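Local coordinates for [4Fe-4S]-dependent U34-ARNt thiolase (Methanococcus maripaludis, PDB 6SCY), which probably acts as an iron-sulfur-dependent, ATP-binding tRNA thiolase that puts sulfur into uridine 34, at residues A[162-174]-A[203-217]. Residues are numbered along the deposited sequence; the frame is centred on the assembly and turned at random.
Sequences CDFLAIGHNLDDV and VKRIKPLEKIPEDEV. With SO4 (sulfate ion), chain B.
I167 lays CG1 over one face of the R205 guanidinium, 3.5 Å from NH1, while O3 of a sulfate ion lies at its edge, in plane. I167 CG2 lies over one face of the H169 ring, toward its rim; K207 CE and the sulfate O3 lie at the ring's edge. The bonds from H169 NE2 and R205 NH1 to O3 are weak, but NH1 also forms a salt bridge to a second sulfate. These groups sit at the C-terminal end of the parallel sheet of a PP-loop (HUP) fold, where strands 164-167 and 204-206 run side by side, beside G168 and D173 of the predicted ATP site. I167 N donates to I206 O at 2.8 Å. On the sheet face bearing A166, I206 CG2 meets F164 CD1 at 3.7 Å. L171 N donates to I212 O. N170 caps helix 171-184: with CG between the backbone N and the carbonyl carbon (chi1 68°), OD1 accepts from D173 N and ND2 hydrogen-bonds to D61 OD1. With an alanine here, D173 N would probably lose its capping acceptor and D61 its amide partner. D172, salt-bridged to K259 through OD2, uses OD1 to accept from E214 N at 3.0 Å, from above the carboxylate plane.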
loop_
_atom_site.group_PDB
_atom_site.type_symbol
_atom_site.label_atom_id
_atom_site.label_comp_id
_atom_site.label_asym_id
_atom_site.label_seq_id
_atom_site.Cartn_x
_atom_site.Cartn_y
_atom_site.Cartn_z
ATOM N N CYS A 162 -0.047 -23.954 -25.642
ATOM C CA CYS A 162 0.239 -24.185 -24.227
ATOM C C CYS A 162 -0.935 -23.815 -23.355
ATOM O O CYS A 162 -1.684 -22.897 -23.680
ATOM C CB CYS A 162 1.502 -23.441 -23.803
ATOM S SG CYS A 162 3.015 -24.054 -24.591
ATOM N N ASP A 163 -1.093 -24.528 -22.245
ATOM C CA ASP A 163 -2.174 -24.293 -21.295
ATOM C C ASP A 163 -1.829 -23.164 -20.313
ATOM O O ASP A 163 -2.712 -22.400 -19.914
ATOM C CB ASP A 163 -2.530 -25.600 -20.567
ATOM C CG ASP A 163 -3.084 -26.646 -21.508
ATOM O OD1 ASP A 163 -4.190 -26.426 -22.051
ATOM O OD2 ASP A 163 -2.409 -27.677 -21.712
ATOM N N PHE A 164 -0.543 -23.058 -19.937
ATOM C CA PHE A 164 -0.061 -22.045 -19.004
ATOM C C PHE A 164 1.283 -21.461 -19.432
ATOM O O PHE A 164 2.063 -22.125 -20.125
ATOM C CB PHE A 164 0.050 -22.623 -17.586
ATOM C CG PHE A 164 -1.237 -23.158 -17.013
ATOM C CD1 PHE A 164 -2.205 -22.296 -16.511
ATOM C CD2 PHE A 164 -1.476 -24.525 -16.960
ATOM C CE1 PHE A 164 -3.395 -22.792 -15.975
ATOM C CE2 PHE A 164 -2.665 -25.022 -16.420
ATOM C CZ PHE A 164 -3.616 -24.150 -15.932
ATOM N N LEU A 165 1.545 -20.213 -19.014
ATOM C CA LEU A 165 2.804 -19.517 -19.252
ATOM C C LEU A 165 3.420 -19.258 -17.869
ATOM O O LEU A 165 2.906 -18.439 -17.109
ATOM C CB LEU A 165 2.581 -18.216 -20.055
ATOM C CG LEU A 165 3.763 -17.246 -20.215
ATOM C CD1 LEU A 165 4.794 -17.757 -21.207
ATOM C CD2 LEU A 165 3.278 -15.891 -20.668
ATOM N N ALA A 166 4.474 -20.015 -17.524
ATOM C CA ALA A 166 5.153 -19.896 -16.240
ATOM C C ALA A 166 6.194 -18.776 -16.252
ATOM O O ALA A 166 7.033 -18.728 -17.149
ATOM C CB ALA A 166 5.781 -21.221 -15.854
ATOM N N ILE A 167 6.098 -17.844 -15.282
ATOM C CA ILE A 167 6.992 -16.688 -15.117
ATOM C C ILE A 167 7.700 -16.799 -13.759
ATOM O O ILE A 167 7.057 -17.085 -12.750
ATOM C CB ILE A 167 6.249 -15.318 -15.308
ATOM C CG1 ILE A 167 5.288 -15.305 -16.524
ATOM C CG2 ILE A 167 7.220 -14.141 -15.369
ATOM C CD1 ILE A 167 5.919 -15.359 -17.890
ATOM N N GLY A 168 9.015 -16.586 -13.761
ATOM C CA GLY A 168 9.865 -16.693 -12.579
ATOM C C GLY A 168 9.862 -15.518 -11.616
ATOM O O GLY A 168 10.932 -15.057 -11.204
ATOM N N HIS A 169 8.666 -15.039 -11.224
ATOM C CA HIS A 169 8.557 -13.933 -10.269
ATOM C C HIS A 169 8.591 -14.516 -8.878
ATOM O O HIS A 169 7.859 -15.474 -8.605
ATOM C CB HIS A 169 7.266 -13.117 -10.476
ATOM C CG HIS A 169 7.222 -12.305 -11.737
ATOM N ND1 HIS A 169 6.026 -12.058 -12.391
ATOM C CD2 HIS A 169 8.220 -11.687 -12.410
ATOM C CE1 HIS A 169 6.336 -11.307 -13.432
ATOM N NE2 HIS A 169 7.644 -11.064 -13.488
ATOM N N ASN A 170 9.472 -13.982 -8.010
ATOM C CA ASN A 170 9.594 -14.470 -6.637
ATOM C C ASN A 170 8.822 -13.565 -5.666
ATOM O O ASN A 170 8.271 -12.555 -6.101
ATOM C CB ASN A 170 11.064 -14.697 -6.251
ATOM C CG ASN A 170 11.921 -13.465 -6.122
ATOM O OD1 ASN A 170 11.609 -12.521 -5.404
ATOM N ND2 ASN A 170 13.048 -13.454 -6.792
ATOM N N LEU A 171 8.753 -13.929 -4.368
ATOM C CA LEU A 171 8.021 -13.148 -3.360
ATOM C C LEU A 171 8.472 -11.696 -3.293
ATOM O O LEU A 171 7.616 -10.806 -3.235
ATOM C CB LEU A 171 8.069 -13.813 -1.975
ATOM C CG LEU A 171 7.209 -13.195 -0.869
ATOM C CD1 LEU A 171 5.726 -13.247 -1.210
ATOM C CD2 LEU A 171 7.455 -13.889 0.449
ATOM N N ASP A 172 9.811 -11.460 -3.336
ATOM C CA ASP A 172 10.414 -10.125 -3.327
ATOM C C ASP A 172 9.936 -9.339 -4.547
ATOM O O ASP A 172 9.403 -8.250 -4.357
ATOM C CB ASP A 172 11.946 -10.202 -3.287
ATOM C CG ASP A 172 12.550 -10.377 -1.911
ATOM O OD1 ASP A 172 12.421 -11.482 -1.338
ATOM O OD2 ASP A 172 13.187 -9.422 -1.420
ATOM N N ASP A 173 10.038 -9.924 -5.776
ATOM C CA ASP A 173 9.588 -9.346 -7.059
ATOM C C ASP A 173 8.132 -8.862 -7.011
ATOM O O ASP A 173 7.821 -7.782 -7.520
ATOM C CB ASP A 173 9.698 -10.387 -8.193
ATOM C CG ASP A 173 11.073 -10.573 -8.781
ATOM O OD1 ASP A 173 11.382 -9.902 -9.785
ATOM O OD2 ASP A 173 11.826 -11.406 -8.260
ATOM N N VAL A 174 7.248 -9.688 -6.411
ATOM C CA VAL A 174 5.807 -9.470 -6.279
ATOM C C VAL A 174 5.470 -8.416 -5.213
ATOM O O VAL A 174 4.621 -7.570 -5.478
ATOM C CB VAL A 174 5.066 -10.809 -6.058
ATOM C CG1 VAL A 174 3.565 -10.605 -5.890
ATOM C CG2 VAL A 174 5.336 -11.763 -7.214
ATOM N N VAL A 203 -3.220 -16.990 -22.859
ATOM C CA VAL A 203 -2.684 -18.117 -22.085
ATOM C C VAL A 203 -2.470 -17.606 -20.656
ATOM O O VAL A 203 -1.962 -16.498 -20.476
ATOM C CB VAL A 203 -1.383 -18.692 -22.722
ATOM C CG1 VAL A 203 -0.832 -19.867 -21.924
ATOM C CG2 VAL A 203 -1.615 -19.110 -24.169
ATOM N N LYS A 204 -2.881 -18.399 -19.651
ATOM C CA LYS A 204 -2.804 -18.040 -18.234
ATOM C C LYS A 204 -1.374 -17.934 -17.716
ATOM O O LYS A 204 -0.600 -18.887 -17.826
ATOM C CB LYS A 204 -3.626 -19.023 -17.379
ATOM C CG LYS A 204 -4.288 -18.385 -16.163
ATOM C CD LYS A 204 -3.523 -18.620 -14.867
ATOM C CE LYS A 204 -4.324 -18.147 -13.679
ATOM N NZ LYS A 204 -3.697 -18.560 -12.396
ATOM N N ARG A 205 -1.036 -16.764 -17.155
ATOM C CA ARG A 205 0.272 -16.476 -16.576
ATOM C C ARG A 205 0.351 -17.040 -15.157
ATOM O O ARG A 205 -0.361 -16.575 -14.265
ATOM C CB ARG A 205 0.537 -14.963 -16.566
ATOM C CG ARG A 205 1.542 -14.490 -17.602
ATOM C CD ARG A 205 1.682 -12.979 -17.573
ATOM N NE ARG A 205 2.734 -12.513 -18.474
ATOM C CZ ARG A 205 3.922 -12.070 -18.077
ATOM N NH1 ARG A 205 4.213 -11.997 -16.785
ATOM N NH2 ARG A 205 4.814 -11.668 -18.968
ATOM N N ILE A 206 1.182 -18.071 -14.961
ATOM C CA ILE A 206 1.395 -18.710 -13.656
ATOM C C ILE A 206 2.784 -18.335 -13.124
ATOM O O ILE A 206 3.711 -18.177 -13.914
ATOM C CB ILE A 206 1.128 -20.252 -13.649
ATOM C CG1 ILE A 206 1.932 -20.998 -14.746
ATOM C CG2 ILE A 206 -0.363 -20.540 -13.771
ATOM C CD1 ILE A 206 2.333 -22.443 -14.441
ATOM N N LYS A 207 2.918 -18.141 -11.803
ATOM C CA LYS A 207 4.196 -17.798 -11.167
ATOM C C LYS A 207 4.483 -18.839 -10.086
ATOM O O LYS A 207 3.968 -18.715 -8.971
ATOM C CB LYS A 207 4.184 -16.375 -10.582
ATOM C CG LYS A 207 4.232 -15.280 -11.629
ATOM C CD LYS A 207 3.306 -14.133 -11.265
ATOM C CE LYS A 207 2.771 -13.433 -12.489
ATOM N NZ LYS A 207 1.851 -14.301 -13.280
ATOM N N PRO A 208 5.240 -19.915 -10.400
ATOM C CA PRO A 208 5.498 -20.937 -9.377
ATOM C C PRO A 208 6.282 -20.407 -8.181
ATOM O O PRO A 208 6.007 -20.813 -7.064
ATOM C CB PRO A 208 6.266 -22.025 -10.143
ATOM C CG PRO A 208 6.011 -21.746 -11.597
ATOM C CD PRO A 208 5.897 -20.261 -11.675
ATOM N N LEU A 209 7.202 -19.464 -8.407
ATOM C CA LEU A 209 8.056 -18.897 -7.359
ATOM C C LEU A 209 7.427 -17.737 -6.558
ATOM O O LEU A 209 8.084 -17.198 -5.664
ATOM C CB LEU A 209 9.419 -18.469 -7.957
ATOM C CG LEU A 209 10.302 -19.567 -8.603
ATOM C CD1 LEU A 209 11.526 -18.974 -9.206
ATOM C CD2 LEU A 209 10.757 -20.578 -7.594
ATOM N N GLU A 210 6.160 -17.378 -6.859
ATOM C CA GLU A 210 5.373 -16.269 -6.296
ATOM C C GLU A 210 5.436 -16.088 -4.763
ATOM O O GLU A 210 5.269 -14.972 -4.268
ATOM C CB GLU A 210 3.911 -16.417 -6.735
ATOM C CG GLU A 210 3.123 -15.120 -6.794
ATOM C CD GLU A 210 1.647 -15.277 -7.109
ATOM O OE1 GLU A 210 0.875 -14.338 -6.801
ATOM O OE2 GLU A 210 1.256 -16.332 -7.661
ATOM N N LYS A 211 5.643 -17.178 -4.021
ATOM C CA LYS A 211 5.657 -17.155 -2.558
ATOM C C LYS A 211 7.005 -17.549 -1.938
ATOM O O LYS A 211 7.092 -17.723 -0.716
ATOM C CB LYS A 211 4.510 -18.029 -1.998
ATOM C CG LYS A 211 3.094 -17.612 -2.420
ATOM C CD LYS A 211 2.565 -16.421 -1.629
ATOM C CE LYS A 211 1.384 -15.768 -2.304
ATOM N NZ LYS A 211 1.809 -14.877 -3.420
ATOM N N ILE A 212 8.054 -17.657 -2.762
ATOM C CA ILE A 212 9.393 -18.014 -2.300
ATOM C C ILE A 212 10.247 -16.737 -2.327
ATOM O O ILE A 212 10.384 -16.148 -3.396
ATOM C CB ILE A 212 10.013 -19.162 -3.155
ATOM C CG1 ILE A 212 9.043 -20.369 -3.367
ATOM C CG2 ILE A 212 11.347 -19.611 -2.602
ATOM C CD1 ILE A 212 8.693 -21.241 -2.153
ATOM N N PRO A 213 10.801 -16.270 -1.175
ATOM C CA PRO A 213 11.621 -15.043 -1.189
ATOM C C PRO A 213 12.880 -15.211 -2.023
ATOM O O PRO A 213 13.337 -16.339 -2.216
ATOM C CB PRO A 213 11.985 -14.845 0.282
ATOM C CG PRO A 213 10.984 -15.639 1.041
ATOM C CD PRO A 213 10.724 -16.828 0.188
ATOM N N GLU A 214 13.439 -14.094 -2.519
ATOM C CA GLU A 214 14.636 -14.089 -3.371
ATOM C C GLU A 214 15.801 -14.877 -2.764
ATOM O O GLU A 214 16.475 -15.608 -3.488
ATOM C CB GLU A 214 15.059 -12.652 -3.711
ATOM C CG GLU A 214 15.870 -12.551 -4.989
ATOM C CD GLU A 214 16.584 -11.230 -5.222
ATOM O OE1 GLU A 214 15.914 -10.171 -5.194
ATOM O OE2 GLU A 214 17.816 -11.255 -5.450
ATOM N N ASP A 215 15.994 -14.750 -1.432
ATOM C CA ASP A 215 17.046 -15.402 -0.650
ATOM C C ASP A 215 16.895 -16.909 -0.677
ATOM O O ASP A 215 17.903 -17.608 -0.757
ATOM C CB ASP A 215 17.036 -14.897 0.798
ATOM C CG ASP A 215 16.961 -13.390 0.911
ATOM O OD1 ASP A 215 18.029 -12.754 1.081
ATOM O OD2 ASP A 215 15.827 -12.838 0.814
ATOM N N GLU A 216 15.644 -17.409 -0.613
ATOM C CA GLU A 216 15.330 -18.838 -0.674
ATOM C C GLU A 216 15.573 -19.351 -2.087
ATOM O O GLU A 216 16.182 -20.398 -2.244
ATOM C CB GLU A 216 13.883 -19.104 -0.245
ATOM C CG GLU A 216 13.672 -19.141 1.254
ATOM C CD GLU A 216 12.278 -19.520 1.718
ATOM O OE1 GLU A 216 11.670 -20.455 1.143
ATOM O OE2 GLU A 216 11.794 -18.870 2.672
ATOM N N VAL A 217 15.142 -18.583 -3.113
ATOM C CA VAL A 217 15.336 -18.895 -4.538
ATOM C C VAL A 217 16.841 -19.008 -4.822
ATOM O O VAL A 217 17.274 -19.961 -5.465
ATOM C CB VAL A 217 14.632 -17.858 -5.468
ATOM C CG1 VAL A 217 15.168 -17.924 -6.890
ATOM C CG2 VAL A 217 13.119 -18.050 -5.470
HETATM S S SO4 B . 8.354 -10.372 -17.478
HETATM O O1 SO4 B . 8.471 -11.742 -17.977
HETATM O O2 SO4 B . 9.593 -9.985 -16.801
HETATM O O3 SO4 B . 7.238 -10.282 -16.539
HETATM O O4 SO4 B . 8.109 -9.472 -18.603
#